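Local atomic coordinates of beta-lactamase Rm3 (Uncultured bacterium, PDB entry 5IQK), a protein that probably hydrolyses the beta-lactam ring of antibiotics with the help of zinc, as a subclass B3 metallo-beta-lactamase. Residues Q231-E234 / A235-T238. Numbering follows the deposited sequence.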
loop_
_atom_site.group_PDB
_atom_site.type_symbol
_atom_site.label_atom_id
_atom_site.label_comp_id
_atom_site.label_asym_id
_atom_site.label_seq_id
_atom_site.Cartn_x
_atom_site.Cartn_y
_atom_site.Cartn_z
ATOM N N GLN A 231 6.453 15.275 -6.133
ATOM C CA GLN A 231 7.388 15.864 -7.093
ATOM C C GLN A 231 7.021 15.413 -8.511
ATOM O O GLN A 231 6.985 16.216 -9.457
ATOM C CB GLN A 231 8.835 15.480 -6.800
ATOM C CG GLN A 231 9.399 16.056 -5.496
ATOM C CD GLN A 231 9.187 15.134 -4.310
ATOM O OE1 GLN A 231 8.200 14.399 -4.240
ATOM N NE2 GLN A 231 10.123 15.162 -3.371
ATOM N N ARG A 232 6.772 14.116 -8.644
ATOM C CA ARG A 232 6.395 13.503 -9.921
ATOM C C ARG A 232 5.099 14.101 -10.469
ATOM O O ARG A 232 5.014 14.434 -11.660
ATOM C CB ARG A 232 6.258 11.984 -9.717
ATOM C CG ARG A 232 7.617 11.314 -9.546
ATOM C CD ARG A 232 7.539 9.923 -8.918
ATOM N NE ARG A 232 6.909 8.897 -9.734
ATOM C CZ ARG A 232 6.299 7.832 -9.221
ATOM N NH1 ARG A 232 6.223 7.676 -7.902
ATOM N NH2 ARG A 232 5.764 6.935 -10.018
ATOM N N LEU A 233 4.098 14.250 -9.600
ATOM C CA LEU A 233 2.830 14.880 -9.980
ATOM C C LEU A 233 3.029 16.308 -10.466
ATOM O O LEU A 233 2.464 16.695 -11.488
ATOM C CB LEU A 233 1.827 14.872 -8.823
ATOM C CG LEU A 233 0.480 15.552 -9.111
ATOM C CD1 LEU A 233 -0.259 14.820 -10.245
ATOM C CD2 LEU A 233 -0.390 15.591 -7.872
ATOM N N GLU A 234 3.822 17.094 -9.742
ATOM C CA GLU A 234 4.106 18.465 -10.171
ATOM C C GLU A 234 4.766 18.459 -11.549
ATOM O O GLU A 234 4.462 19.292 -12.405
ATOM C CB GLU A 234 5.007 19.187 -9.154
ATOM C CG GLU A 234 5.394 20.600 -9.584
ATOM C CD GLU A 234 6.164 21.355 -8.519
ATOM O OE1 GLU A 234 6.058 20.991 -7.327
ATOM O OE2 GLU A 234 6.874 22.321 -8.875
ATOM N N ALA A 235 5.663 17.506 -11.768
ATOM C CA ALA A 235 6.348 17.402 -13.049
ATOM C C ALA A 235 5.356 17.055 -14.163
ATOM O O ALA A 235 5.530 17.455 -15.312
ATOM C CB ALA A 235 7.451 16.367 -12.976
ATOM N N SER A 236 4.305 16.320 -13.814
ATOM C CA SER A 236 3.372 15.820 -14.824
ATOM C C SER A 236 2.491 16.918 -15.426
ATOM O O SER A 236 1.947 16.739 -16.515
ATOM C CB SER A 236 2.485 14.724 -14.234
ATOM O OG SER A 236 1.458 15.268 -13.419
ATOM N N ALA A 237 2.379 18.055 -14.740
ATOM C CA ALA A 237 1.545 19.167 -15.217
ATOM C C ALA A 237 1.853 19.575 -16.663
ATOM O O ALA A 237 0.941 19.814 -17.460
ATOM C CB ALA A 237 1.702 20.364 -14.286
ATOM N N THR A 238 3.135 19.643 -17.000
ATOM C CA THR A 238 3.560 19.929 -18.368
ATOM C C THR A 238 4.271 18.735 -18.993
ATOM O O THR A 238 4.470 18.687 -20.208
ATOM C CB THR A 238 4.499 21.139 -18.436
ATOM O OG1 THR A 238 5.630 20.891 -17.597
ATOM C CG2 THR A 238 3.787 22.398 -17.968
#
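Ser236 turns its hydroxyl back onto the helix and gives a hydrogen bond to the carbonyl of Leu233, OG to O 2.6 Å. The oxygen sits between the serine's own backbone N and carbonyl carbon (chi1 77°), and this rotation brings it over the preceding turn. The donor stands about 15° from the carbonyl plane, and the C=O...OG angle is 128°. Leu233 O also takes a weak bond from Ser236 N at 3.0 Å. Ser236 N also bonds Arg232 O weakly at 2.9 Å, so its N-H is shared between an i-4 and an i-3 acceptor. Ala235 N bonds Gln231 O at 3.0 Å in the regular alpha-helical pattern. Ala237 N makes a weak i-3 bond to Glu234 O at 3.4 Å. Leu233 CD1 touches Ser236 OG at 3.6 Å.

This is a surface contact near the C-terminal end of helix 229-239. Ala243 and Phe244 touch Ser236 from the following loop. Arg232 ties the helix to strand 218-221 through the carbonyl of Leu219, and to that loop through Phe244 O. The move from i-4 toward i-3 bonding is consistent with a tightening toward 3-10 geometry in the last turn, with the serine hydroxyl supplementing the weak backbone bonds there.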